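PDB 4JA0: phosphoribosylaminoimidazole carboxylase from Bombyx mori, which probably catalyses two steps of de novo purine synthesis, carboxylation of aminoimidazole ribonucleotide and ligation of the product to aspartate to form SAICAR. Local coordinates for residues A65-I70 with D209-D214; A74-A79 with I173-I178; I99-R104 with I195-D200; R290-D295 with G400-K405. All blocks are in the same frame, centred on the assembly; numbering follows the deposited sequence.

Contact 1 (A65-I70 with D209-D214); sequences AKVFEI and DVIDSD
Phe68 overlaps the delta methyl of Ile211 obliquely, CE2 of Phe68 3.9 Å from CD1 of Ile211. Farther round the ring, CE1 of Phe68 meets the carbonyl O of Asp209 at 3.6 Å; this oxygen lies in the ring plane, at the edge, where aromatic C-H groups carry slight positive charge. One helix position earlier, Val67 crosses Ile211 at about a right angle, and CG1 of Val67 sits 4.0 Å from CB of Ile211. That branch is set anti to the backbone N (chi1 167°), which carries it to the loop. Branched aliphatic residues suit this buried interface. No hydrogen bond joins the two segments, but Asn64 on the same helix binds the N of Ile211, and Ile211 also packs on Met193 and Ile195 of strand 188-200. Beyond Ile211 the loop turns: OD1 of Asp212 accepts from N of Asp214 at 2.6 Å, approached from above the carboxylate plane. A sulfate, probably from crystallisation, lies about 5 Å from the Asp209 side chain. The arrangement is that of helix 57-74 backing a loop that contains an Asx turn, in the SAICAR synthetase part of the enzyme.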
loop_
_atom_site.group_PDB
_atom_site.type_symbol
_atom_site.label_atom_id
_atom_site.label_comp_id
_atom_site.label_asym_id
_atom_site.label_seq_id
_atom_site.Cartn_x
_atom_site.Cartn_y
_atom_site.Cartn_z
ATOM N N ALA A 65 35.906 -4.014 -46.910
ATOM C CA ALA A 65 35.729 -2.680 -46.349
ATOM C C ALA A 65 34.264 -2.395 -46.065
ATOM O O ALA A 65 33.913 -1.692 -45.097
ATOM C CB ALA A 65 36.289 -1.633 -47.294
ATOM N N LYS A 66 33.412 -2.940 -46.924
ATOM C CA LYS A 66 31.982 -2.735 -46.803
ATOM C C LYS A 66 31.442 -3.472 -45.573
ATOM O O LYS A 66 30.693 -2.896 -44.768
ATOM C CB LYS A 66 31.276 -3.183 -48.093
ATOM N N VAL A 67 31.862 -4.720 -45.405
ATOM C CA VAL A 67 31.453 -5.520 -44.259
ATOM C C VAL A 67 31.881 -4.849 -42.965
ATOM O O VAL A 67 31.068 -4.666 -42.066
ATOM C CB VAL A 67 32.035 -6.964 -44.349
ATOM C CG1 VAL A 67 31.892 -7.718 -43.026
ATOM C CG2 VAL A 67 31.381 -7.736 -45.491
ATOM N N PHE A 68 33.137 -4.429 -42.887
ATOM C CA PHE A 68 33.656 -3.841 -41.655
ATOM C C PHE A 68 32.932 -2.538 -41.344
ATOM O O PHE A 68 32.692 -2.233 -40.184
ATOM C CB PHE A 68 35.180 -3.655 -41.735
ATOM C CG PHE A 68 35.966 -4.917 -41.442
ATOM C CD1 PHE A 68 37.140 -5.192 -42.121
ATOM C CD2 PHE A 68 35.505 -5.855 -40.527
ATOM C CE1 PHE A 68 37.853 -6.366 -41.869
ATOM C CE2 PHE A 68 36.222 -7.024 -40.271
ATOM C CZ PHE A 68 37.390 -7.275 -40.946
ATOM N N GLU A 69 32.512 -1.821 -42.381
ATOM C CA GLU A 69 31.742 -0.599 -42.186
ATOM C C GLU A 69 30.393 -0.943 -41.569
ATOM O O GLU A 69 29.907 -0.235 -40.667
ATOM C CB GLU A 69 31.535 0.149 -43.509
ATOM N N ILE A 70 29.804 -2.044 -42.009
ATOM C CA ILE A 70 28.534 -2.443 -41.445
ATOM C C ILE A 70 28.723 -2.825 -39.981
ATOM O O ILE A 70 27.899 -2.459 -39.123
ATOM C CB ILE A 70 27.940 -3.635 -42.201
ATOM C CG1 ILE A 70 27.666 -3.251 -43.664
ATOM C CG2 ILE A 70 26.712 -4.190 -41.479
ATOM C CD1 ILE A 70 27.095 -4.386 -44.488
ATOM N N ASP A 209 40.714 -9.723 -39.046
ATOM C CA ASP A 209 41.252 -10.276 -40.290
ATOM C C ASP A 209 40.659 -9.589 -41.515
ATOM O O ASP A 209 40.874 -8.405 -41.754
ATOM C CB ASP A 209 41.067 -11.805 -40.349
ATOM C CG ASP A 209 41.851 -12.454 -41.495
ATOM O OD1 ASP A 209 41.540 -13.616 -41.857
ATOM O OD2 ASP A 209 42.772 -11.796 -42.033
ATOM N N VAL A 210 39.930 -10.376 -42.292
ATOM C CA VAL A 210 39.365 -9.970 -43.551
ATOM C C VAL A 210 38.091 -10.785 -43.693
ATOM O O VAL A 210 38.103 -11.995 -43.498
ATOM C CB VAL A 210 40.325 -10.291 -44.688
ATOM C CG1 VAL A 210 39.564 -10.550 -45.962
ATOM C CG2 VAL A 210 41.319 -9.160 -44.861
ATOM N N ILE A 211 36.979 -10.139 -44.001
ATOM C CA ILE A 211 35.781 -10.900 -44.284
ATOM C C ILE A 211 35.392 -10.590 -45.725
ATOM O O ILE A 211 34.941 -9.485 -46.019
ATOM C CB ILE A 211 34.629 -10.571 -43.290
ATOM C CG1 ILE A 211 35.139 -10.602 -41.845
ATOM C CG2 ILE A 211 33.468 -11.537 -43.458
ATOM C CD1 ILE A 211 34.094 -10.225 -40.809
ATOM N N ASP A 212 35.608 -11.549 -46.627
ATOM C CA ASP A 212 35.216 -11.384 -48.025
ATOM C C ASP A 212 34.499 -12.644 -48.516
ATOM O O ASP A 212 33.991 -13.413 -47.700
ATOM C CB ASP A 212 36.419 -11.037 -48.919
ATOM C CG ASP A 212 37.534 -12.083 -48.860
ATOM O OD1 ASP A 212 37.220 -13.263 -48.606
ATOM O OD2 ASP A 212 38.717 -11.741 -49.125
ATOM N N SER A 213 34.455 -12.863 -49.832
ATOM C CA SER A 213 33.804 -14.066 -50.364
ATOM C C SER A 213 34.602 -15.328 -50.128
ATOM O O SER A 213 34.133 -16.420 -50.447
ATOM C CB SER A 213 33.459 -13.948 -51.842
ATOM O OG SER A 213 32.407 -13.027 -52.047
ATOM N N ASP A 214 35.795 -15.187 -49.561
ATOM C CA ASP A 214 36.571 -16.359 -49.162
ATOM C C ASP A 214 36.228 -16.760 -47.726
ATOM O O ASP A 214 36.455 -17.883 -47.320
ATOM C CB ASP A 214 38.074 -16.074 -49.291
ATOM C CG ASP A 214 38.505 -15.807 -50.739
ATOM O OD1 ASP A 214 37.900 -16.393 -51.666
ATOM O OD2 ASP A 214 39.438 -15.000 -50.953
#

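Contact 2 (A74-A79 with I173-I178); sequences AGIKTA and ILIFEI
Ile76 and Ile178 reach toward each other tip to tip, CG1 of Ile76 standing 4.2 Å from CD1 of Ile178. The same Ile76 slides past Leu174 in the opposite direction and runs obliquely over Ile175, so one side chain meets three residues on a single side of helix 162-183. Its CD1 is turned aside by a chi2 of -83°, bringing this methyl to 4.0 Å from CG1 of Ile175 and 4.1 Å from CD2 of Leu174. Extended Ile178 carries its CD1 onward to the CB of Ala74 at 3.8 Å; a small residue suits that spot, since the delta methyl of Ile178 already rests on its CB. With an alanine in place of Ile76, Leu174, Ile175 and Ile178 would probably lose their common apolar partner and face a gap. Between Ala74 and Ile76 the chain leaves helix 57-74 through a Schellman motif, whose positive phi (113°) at Gly75 suits glycine. NZ of Lys77 bonds the carbonyl O of Gly75 at 3.2 Å. The end of helix 57-74 and the loop after it are buried against helix 162-183; Leu71 also packs on Ile175 and Ile178, Leu207 of strand 205-207 adjoins Ile175, and helix 396-420 lies against Leu174.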
loop_
_atom_site.group_PDB
_atom_site.type_symbol
_atom_site.label_atom_id
_atom_site.label_comp_id
_atom_site.label_asym_id
_atom_site.label_seq_id
_atom_site.Cartn_x
_atom_site.Cartn_y
_atom_site.Cartn_z
ATOM N N ALA A 74 27.417 -1.122 -36.213
ATOM C CA ALA A 74 26.648 -1.845 -35.199
ATOM C C ALA A 74 27.268 -1.648 -33.830
ATOM O O ALA A 74 26.596 -1.773 -32.814
ATOM C CB ALA A 74 26.563 -3.327 -35.540
ATOM N N GLY A 75 28.557 -1.334 -33.811
ATOM C CA GLY A 75 29.257 -1.048 -32.569
ATOM C C GLY A 75 30.306 -2.096 -32.236
ATOM O O GLY A 75 31.026 -1.945 -31.253
ATOM N N ILE A 76 30.406 -3.139 -33.064
ATOM C CA ILE A 76 31.441 -4.158 -32.912
ATOM C C ILE A 76 32.807 -3.480 -33.062
ATOM O O ILE A 76 32.977 -2.601 -33.905
ATOM C CB ILE A 76 31.320 -5.265 -33.988
ATOM C CG1 ILE A 76 29.936 -5.930 -33.991
ATOM C CG2 ILE A 76 32.413 -6.301 -33.806
ATOM C CD1 ILE A 76 29.759 -7.027 -32.966
ATOM N N LYS A 77 33.771 -3.861 -32.233
ATOM C CA LYS A 77 35.111 -3.273 -32.278
ATOM C C LYS A 77 36.063 -3.987 -33.260
ATOM O O LYS A 77 36.295 -5.200 -33.152
ATOM C CB LYS A 77 35.720 -3.270 -30.876
ATOM C CG LYS A 77 34.962 -2.447 -29.838
ATOM C CD LYS A 77 34.872 -0.962 -30.217
ATOM C CE LYS A 77 34.159 -0.147 -29.119
ATOM N NZ LYS A 77 32.663 -0.172 -29.166
ATOM N N THR A 78 36.603 -3.238 -34.221
ATOM C CA THR A 78 37.444 -3.836 -35.272
ATOM C C THR A 78 38.803 -3.151 -35.420
ATOM O O THR A 78 39.019 -2.044 -34.927
ATOM C CB THR A 78 36.750 -3.812 -36.650
ATOM O OG1 THR A 78 36.254 -2.498 -36.917
ATOM C CG2 THR A 78 35.600 -4.802 -36.686
ATOM N N ALA A 79 39.719 -3.823 -36.101
ATOM C CA ALA A 79 41.028 -3.256 -36.374
ATOM C C ALA A 79 40.924 -2.363 -37.610
ATOM O O ALA A 79 41.850 -1.620 -37.934
ATOM C CB ALA A 79 42.055 -4.360 -36.589
ATOM N N ILE A 173 29.263 -15.296 -32.938
ATOM C CA ILE A 173 27.863 -15.571 -33.212
ATOM C C ILE A 173 27.139 -14.289 -33.583
ATOM O O ILE A 173 26.332 -14.276 -34.514
ATOM C CB ILE A 173 27.165 -16.209 -32.013
ATOM C CG1 ILE A 173 27.852 -17.526 -31.663
ATOM C CG2 ILE A 173 25.701 -16.427 -32.308
ATOM C CD1 ILE A 173 27.347 -18.156 -30.384
ATOM N N LEU A 174 27.458 -13.204 -32.881
ATOM C CA LEU A 174 26.808 -11.906 -33.100
ATOM C C LEU A 174 27.056 -11.325 -34.491
ATOM O O LEU A 174 26.131 -10.864 -35.148
ATOM C CB LEU A 174 27.279 -10.919 -32.029
ATOM C CG LEU A 174 26.642 -9.539 -32.003
ATOM C CD1 LEU A 174 25.159 -9.696 -32.162
ATOM C CD2 LEU A 174 26.938 -8.881 -30.681
ATOM N N ILE A 175 28.307 -11.394 -34.938
ATOM C CA ILE A 175 28.716 -10.901 -36.252
ATOM C C ILE A 175 28.038 -11.694 -37.356
ATOM O O ILE A 175 27.592 -11.132 -38.359
ATOM C CB ILE A 175 30.242 -10.987 -36.408
ATOM C CG1 ILE A 175 30.898 -9.893 -35.575
ATOM C CG2 ILE A 175 30.673 -10.905 -37.874
ATOM C CD1 ILE A 175 32.361 -10.151 -35.326
ATOM N N PHE A 176 27.964 -13.007 -37.157
ATOM C CA PHE A 176 27.206 -13.848 -38.049
ATOM C C PHE A 176 25.729 -13.404 -38.083
ATOM O O PHE A 176 25.141 -13.262 -39.153
ATOM C CB PHE A 176 27.280 -15.300 -37.610
ATOM C CG PHE A 176 26.473 -16.209 -38.473
ATOM C CD1 PHE A 176 27.031 -16.788 -39.594
ATOM C CD2 PHE A 176 25.116 -16.406 -38.221
ATOM C CE1 PHE A 176 26.261 -17.599 -40.406
ATOM C CE2 PHE A 176 24.342 -17.203 -39.032
ATOM C CZ PHE A 176 24.908 -17.805 -40.120
ATOM N N GLU A 177 25.135 -13.163 -36.922
ATOM C CA GLU A 177 23.722 -12.821 -36.875
ATOM C C GLU A 177 23.416 -11.492 -37.585
ATOM O O GLU A 177 22.431 -11.380 -38.332
ATOM C CB GLU A 177 23.265 -12.774 -35.425
ATOM C CG GLU A 177 23.065 -14.151 -34.784
ATOM C CD GLU A 177 22.871 -14.057 -33.273
ATOM O OE1 GLU A 177 23.275 -13.018 -32.694
ATOM O OE2 GLU A 177 22.309 -15.005 -32.668
ATOM N N ILE A 178 24.298 -10.514 -37.398
ATOM C CA ILE A 178 24.182 -9.215 -38.049
ATOM C C ILE A 178 24.248 -9.312 -39.561
ATOM O O ILE A 178 23.382 -8.797 -40.257
ATOM C CB ILE A 178 25.317 -8.281 -37.588
ATOM C CG1 ILE A 178 25.104 -7.889 -36.133
ATOM C CG2 ILE A 178 25.417 -7.046 -38.497
ATOM C CD1 ILE A 178 26.244 -7.135 -35.557
#

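Contact 3 (I99-R104 with I195-D200); sequences IEWVTR and IEFGVD. With SO4 (sulfate ion), chain J.
Trp101 offers one indole face to the edge of Phe197 in a T-shaped stack, the Phe197 ring centre 5.0 Å from that of the five-membered ring and the planes at 81°. CD1 of Phe197 does the touching, 3.5 Å from CD1 of Trp101. On the opposite face lies CG2 of Ile99, so the indole is held flat between an aromatic edge and an aliphatic branch. A water at the indole edge fixes its rotation further, accepting from NE1 of Trp101 at 2.9 Å and from N of Phe197 at 2.8 Å and also bonding the O of Ile99. Trp101 and Ile195 form an antiparallel hydrogen-bonded pair, N of Trp101 giving to O of Ile195 at 2.9 Å and N of Ile195 to O of Trp101 at 3.0 Å. Ile195 takes the crowded position for CG1 (chi1 55°), between its backbone N and carbonyl carbon, which brings CG1 to 4.0 Å from CB of Trp101. Glu100 and Glu196, both extended, run side by side with their carboxylate planes only 10° apart, like charges whose OE2 atoms are 3.7 Å apart. At the strand's far end, extended Arg104 bonds a sulfate through NH1, while Glu130 pairs with its NE. The arrangement is the hydrogen-bonded pairing of strands 100-104 and 188-200 in the curved antiparallel sheet of the SAICAR synthetase part, with helix 162-183 packing on Trp101 and Phe197.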
loop_
_atom_site.group_PDB
_atom_site.type_symbol
_atom_site.label_atom_id
_atom_site.label_comp_id
_atom_site.label_asym_id
_atom_site.label_seq_id
_atom_site.Cartn_x
_atom_site.Cartn_y
_atom_site.Cartn_z
ATOM N N ILE A 99 43.375 -18.606 -34.044
ATOM C CA ILE A 99 42.164 -19.409 -34.107
ATOM C C ILE A 99 41.278 -18.878 -35.214
ATOM O O ILE A 99 41.082 -17.666 -35.335
ATOM C CB ILE A 99 41.344 -19.335 -32.813
ATOM C CG1 ILE A 99 42.222 -19.670 -31.608
ATOM C CG2 ILE A 99 40.110 -20.241 -32.898
ATOM C CD1 ILE A 99 42.705 -21.111 -31.596
ATOM N N GLU A 100 40.756 -19.776 -36.037
ATOM C CA GLU A 100 39.660 -19.412 -36.918
ATOM C C GLU A 100 38.325 -19.657 -36.203
ATOM O O GLU A 100 38.022 -20.775 -35.792
ATOM C CB GLU A 100 39.739 -20.191 -38.228
ATOM C CG GLU A 100 40.898 -19.768 -39.109
ATOM C CD GLU A 100 41.031 -20.626 -40.349
ATOM O OE1 GLU A 100 40.200 -21.546 -40.513
ATOM O OE2 GLU A 100 41.961 -20.369 -41.152
ATOM N N TRP A 101 37.540 -18.593 -36.046
ATOM C CA TRP A 101 36.235 -18.680 -35.400
ATOM C C TRP A 101 35.123 -18.845 -36.440
ATOM O O TRP A 101 34.868 -17.943 -37.235
ATOM C CB TRP A 101 35.993 -17.458 -34.508
ATOM C CG TRP A 101 37.062 -17.282 -33.489
ATOM C CD1 TRP A 101 38.308 -16.755 -33.692
ATOM C CD2 TRP A 101 37.009 -17.672 -32.107
ATOM N NE1 TRP A 101 39.024 -16.778 -32.512
ATOM C CE2 TRP A 101 38.247 -17.335 -31.527
ATOM C CE3 TRP A 101 36.031 -18.258 -31.312
ATOM C CZ2 TRP A 101 38.534 -17.578 -30.175
ATOM C CZ3 TRP A 101 36.317 -18.499 -29.972
ATOM C CH2 TRP A 101 37.553 -18.157 -29.419
ATOM N N VAL A 102 34.494 -20.014 -36.447
ATOM C CA VAL A 102 33.547 -20.389 -37.494
ATOM C C VAL A 102 32.122 -20.476 -36.948
ATOM O O VAL A 102 31.908 -20.975 -35.846
ATOM C CB VAL A 102 33.936 -21.751 -38.144
ATOM C CG1 VAL A 102 32.873 -22.194 -39.114
ATOM C CG2 VAL A 102 35.257 -21.652 -38.834
ATOM N N THR A 103 31.159 -19.934 -37.684
ATOM C CA THR A 103 29.738 -20.004 -37.299
ATOM C C THR A 103 28.925 -20.606 -38.429
ATOM O O THR A 103 29.137 -20.253 -39.583
ATOM C CB THR A 103 29.137 -18.608 -36.954
ATOM O OG1 THR A 103 30.018 -17.906 -36.076
ATOM C CG2 THR A 103 27.840 -18.764 -36.232
ATOM N N ARG A 104 27.988 -21.486 -38.087
ATOM C CA ARG A 104 27.103 -22.116 -39.063
ATOM C C ARG A 104 25.654 -21.955 -38.683
ATOM O O ARG A 104 25.308 -22.074 -37.517
ATOM C CB ARG A 104 27.377 -23.613 -39.126
ATOM C CG ARG A 104 28.828 -23.955 -39.176
ATOM C CD ARG A 104 29.010 -25.446 -39.156
ATOM N NE ARG A 104 30.412 -25.796 -38.961
ATOM C CZ ARG A 104 31.293 -25.891 -39.949
ATOM N NH1 ARG A 104 30.916 -25.672 -41.211
ATOM N NH2 ARG A 104 32.548 -26.209 -39.675
ATOM N N ILE A 195 35.949 -15.903 -39.099
ATOM C CA ILE A 195 36.588 -14.635 -38.806
ATOM C C ILE A 195 37.781 -14.936 -37.935
ATOM O O ILE A 195 37.928 -16.059 -37.471
ATOM C CB ILE A 195 35.644 -13.663 -38.078
ATOM C CG1 ILE A 195 35.091 -14.323 -36.819
ATOM C CG2 ILE A 195 34.516 -13.239 -38.969
ATOM C CD1 ILE A 195 34.145 -13.426 -36.027
ATOM N N GLU A 196 38.615 -13.927 -37.700
ATOM C CA GLU A 196 39.781 -14.064 -36.839
ATOM C C GLU A 196 39.935 -12.833 -35.943
ATOM O O GLU A 196 39.573 -11.737 -36.338
ATOM C CB GLU A 196 41.032 -14.297 -37.690
ATOM C CG GLU A 196 41.096 -15.696 -38.327
ATOM C CD GLU A 196 42.224 -15.858 -39.357
ATOM O OE1 GLU A 196 43.213 -15.091 -39.305
ATOM O OE2 GLU A 196 42.113 -16.752 -40.232
ATOM N N PHE A 197 40.474 -13.013 -34.740
ATOM C CA PHE A 197 40.640 -11.912 -33.785
ATOM C C PHE A 197 42.114 -11.631 -33.491
ATOM O O PHE A 197 42.981 -12.488 -33.699
ATOM C CB PHE A 197 39.953 -12.227 -32.452
ATOM C CG PHE A 197 38.442 -12.246 -32.505
ATOM C CD1 PHE A 197 37.748 -13.455 -32.610
ATOM C CD2 PHE A 197 37.712 -11.066 -32.386
ATOM C CE1 PHE A 197 36.358 -13.470 -32.633
ATOM C CE2 PHE A 197 36.339 -11.082 -32.406
ATOM C CZ PHE A 197 35.656 -12.276 -32.526
ATOM N N GLY A 198 42.390 -10.428 -32.995
ATOM C CA GLY A 198 43.730 -10.064 -32.563
ATOM C C GLY A 198 43.619 -9.240 -31.293
ATOM O O GLY A 198 42.522 -8.810 -30.942
ATOM N N VAL A 199 44.737 -9.016 -30.606
ATOM C CA VAL A 199 44.746 -8.206 -29.383
ATOM C C VAL A 199 45.550 -6.935 -29.660
ATOM O O VAL A 199 46.713 -7.007 -30.096
ATOM C CB VAL A 199 45.345 -8.980 -28.170
ATOM C CG1 VAL A 199 45.339 -8.116 -26.924
ATOM C CG2 VAL A 199 44.592 -10.277 -27.936
ATOM N N ASP A 200 44.930 -5.776 -29.424
ATOM C CA ASP A 200 45.570 -4.494 -29.732
ATOM C C ASP A 200 46.602 -4.145 -28.683
ATOM O O ASP A 200 46.794 -4.909 -27.734
ATOM C CB ASP A 200 44.547 -3.356 -29.943
ATOM C CG ASP A 200 43.863 -2.883 -28.646
ATOM O OD1 ASP A 200 44.206 -3.340 -27.527
ATOM O OD2 ASP A 200 42.953 -2.028 -28.756
HETATM S S SO4 J . 33.903 -26.114 -43.696
HETATM O O1 SO4 J . 34.535 -26.462 -44.966
HETATM O O2 SO4 J . 32.782 -27.028 -43.529
HETATM O O3 SO4 J . 34.861 -26.269 -42.598
HETATM O O4 SO4 J . 33.403 -24.735 -43.706
HETATM O O HOH W 1 41.297 -15.434 -33.701
#

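Contact 4 (R290-D295 with G400-K405); sequences RELGLD and GRLRSK
Arg401 supplies the polar part of the contact, reaching from helix 396-420 to the C-terminal end of helix 279-291. Its NH1 gives a weak hydrogen bond to the carbonyl O of Glu291, 3.2 Å long and bent to 129°. The chain is kinked at chi3 (-148°), and one face of the guanidinium lies over the backbone beyond, with N of Gly293 4.3 Å above its plane, toward the rim. A cation suits this place, since carbonyls at the end of a helix carry partial negative charge. Gly293 suits its own: phi is 95°, and the chain turns there in a Schellman motif, close beneath the arginine. A leucine in place of Arg401 would probably leave the carbonyl of Glu291 without this donor and the helix end without a balancing positive charge.

The apolar part is a meeting of leucines. CD2 of Leu292 touches CD2 of Leu402 at 3.8 Å, the side chains crossing at about a right angle, and both pack on Leu385 of helix 380-391. Leu402 also abuts Ser345 of the second subunit, whose Glu318 forms a salt bridge with Arg403. Helix ends and helices packed round a parallel sheet in this way belong to the three-layer alpha/beta fold of the AIR carboxylase family, which assembles here into an octamer.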
loop_
_atom_site.group_PDB
_atom_site.type_symbol
_atom_site.label_atom_id
_atom_site.label_comp_id
_atom_site.label_asym_id
_atom_site.label_seq_id
_atom_site.Cartn_x
_atom_site.Cartn_y
_atom_site.Cartn_z
ATOM N N ARG A 290 18.981 8.031 -29.440
ATOM C CA ARG A 290 19.859 8.530 -30.496
ATOM C C ARG A 290 21.141 7.714 -30.601
ATOM O O ARG A 290 21.637 7.481 -31.700
ATOM C CB ARG A 290 20.150 10.019 -30.282
ATOM C CG ARG A 290 18.959 10.881 -30.669
ATOM C CD ARG A 290 19.034 12.302 -30.184
ATOM N NE ARG A 290 17.843 13.029 -30.624
ATOM C CZ ARG A 290 17.359 14.110 -30.012
ATOM N NH1 ARG A 290 17.967 14.589 -28.929
ATOM N NH2 ARG A 290 16.265 14.714 -30.479
ATOM N N GLU A 291 21.643 7.250 -29.462
ATOM C CA GLU A 291 22.799 6.363 -29.422
ATOM C C GLU A 291 22.484 4.963 -29.956
ATOM O O GLU A 291 23.373 4.245 -30.427
ATOM C CB GLU A 291 23.349 6.281 -28.003
ATOM C CG GLU A 291 24.132 7.521 -27.612
ATOM C CD GLU A 291 24.577 7.502 -26.159
ATOM O OE1 GLU A 291 24.069 6.668 -25.369
ATOM O OE2 GLU A 291 25.459 8.317 -25.813
ATOM N N LEU A 292 21.218 4.574 -29.890
ATOM C CA LEU A 292 20.800 3.333 -30.523
ATOM C C LEU A 292 20.511 3.586 -31.998
ATOM O O LEU A 292 20.193 2.658 -32.736
ATOM C CB LEU A 292 19.564 2.762 -29.838
ATOM C CG LEU A 292 19.828 2.221 -28.446
ATOM C CD1 LEU A 292 18.526 2.095 -27.675
ATOM C CD2 LEU A 292 20.520 0.872 -28.566
ATOM N N GLY A 293 20.601 4.850 -32.413
ATOM C CA GLY A 293 20.435 5.204 -33.809
ATOM C C GLY A 293 19.039 5.644 -34.210
ATOM O O GLY A 293 18.656 5.481 -35.360
ATOM N N LEU A 294 18.262 6.156 -33.268
ATOM C CA LEU A 294 16.890 6.571 -33.563
ATOM C C LEU A 294 16.761 8.076 -33.835
ATOM O O LEU A 294 17.574 8.873 -33.357
ATOM C CB LEU A 294 15.959 6.153 -32.420
ATOM C CG LEU A 294 15.893 4.657 -32.102
ATOM C CD1 LEU A 294 14.953 4.410 -30.935
ATOM C CD2 LEU A 294 15.428 3.860 -33.315
ATOM N N ASP A 295 15.745 8.453 -34.613
ATOM C CA ASP A 295 15.431 9.856 -34.829
ATOM C C ASP A 295 14.314 10.240 -33.884
ATOM O O ASP A 295 13.186 9.732 -33.981
ATOM C CB ASP A 295 14.980 10.113 -36.263
ATOM C CG ASP A 295 15.911 9.522 -37.256
ATOM O OD1 ASP A 295 17.062 9.234 -36.869
ATOM O OD2 ASP A 295 15.490 9.334 -38.415
ATOM N N GLY A 400 21.015 -4.663 -34.583
ATOM C CA GLY A 400 22.398 -5.000 -34.303
ATOM C C GLY A 400 22.873 -4.312 -33.029
ATOM O O GLY A 400 23.411 -4.962 -32.117
ATOM N N ARG A 401 22.635 -3.003 -32.937
ATOM C CA ARG A 401 23.125 -2.205 -31.802
ATOM C C ARG A 401 22.560 -2.621 -30.462
ATOM O O ARG A 401 23.223 -2.467 -29.440
ATOM C CB ARG A 401 22.876 -0.706 -32.019
ATOM C CG ARG A 401 23.696 -0.119 -33.158
ATOM C CD ARG A 401 23.931 1.372 -32.957
ATOM N NE ARG A 401 23.998 2.093 -34.226
ATOM C CZ ARG A 401 24.396 3.357 -34.365
ATOM N NH1 ARG A 401 24.781 4.066 -33.309
ATOM N NH2 ARG A 401 24.414 3.913 -35.571
ATOM N N LEU A 402 21.335 -3.135 -30.469
ATOM C CA LEU A 402 20.735 -3.687 -29.268
ATOM C C LEU A 402 21.501 -4.931 -28.830
ATOM O O LEU A 402 21.806 -5.098 -27.651
ATOM C CB LEU A 402 19.268 -4.024 -29.514
ATOM C CG LEU A 402 18.289 -2.840 -29.664
ATOM C CD1 LEU A 402 16.943 -3.314 -30.188
ATOM C CD2 LEU A 402 18.098 -2.079 -28.363
ATOM N N ARG A 403 21.842 -5.802 -29.781
ATOM C CA ARG A 403 22.566 -7.023 -29.440
ATOM C C ARG A 403 23.973 -6.719 -29.000
ATOM O O ARG A 403 24.511 -7.377 -28.108
ATOM C CB ARG A 403 22.600 -7.986 -30.603
ATOM C CG ARG A 403 21.246 -8.335 -31.131
ATOM C CD ARG A 403 21.222 -9.755 -31.673
ATOM N NE ARG A 403 20.571 -10.665 -30.740
ATOM C CZ ARG A 403 20.221 -11.910 -31.036
ATOM N NH1 ARG A 403 20.454 -12.385 -32.242
ATOM N NH2 ARG A 403 19.630 -12.674 -30.134
ATOM N N SER A 404 24.559 -5.698 -29.604
ATOM C CA SER A 404 25.909 -5.304 -29.260
ATOM C C SER A 404 25.938 -4.753 -27.840
ATOM O O SER A 404 26.860 -5.009 -27.062
ATOM C CB SER A 404 26.404 -4.266 -30.271
ATOM O OG SER A 404 27.704 -3.803 -29.961
ATOM N N LYS A 405 24.888 -4.039 -27.478
ATOM C CA LYS A 405 24.810 -3.479 -26.146
ATOM C C LYS A 405 24.744 -4.589 -25.075
ATOM O O LYS A 405 25.373 -4.485 -24.018
ATOM C CB LYS A 405 23.593 -2.565 -26.062
ATOM C CG LYS A 405 23.446 -1.838 -24.737
ATOM C CD LYS A 405 21.987 -1.771 -24.300
ATOM C CE LYS A 405 21.888 -1.182 -22.910
ATOM N NZ LYS A 405 22.568 0.146 -22.872
#

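Overall arrangement
Contacts 1, 2 and 3 share the SAICAR synthetase part and touch one another, their centres 11 to 13 Å apart; contact 4 comes later, in the AIR carboxylase part. Contacts 2 and 3 are nested within the loop closed by contact 1 and cross each other. Helix 57-74 runs through contact 1 into contact 2, and strand 188-200, in contact 3, packs on both. Contact 4 lies about 21 Å from contact 1 and 24 Å from contact 3, centre to centre, but about 13 Å from contact 2, which it touches through the Glu177-Arg403 salt bridge. Helix 162-183 and the end of helix 57-74 thus pack against helix 396-420, one interface between the two enzymatic parts.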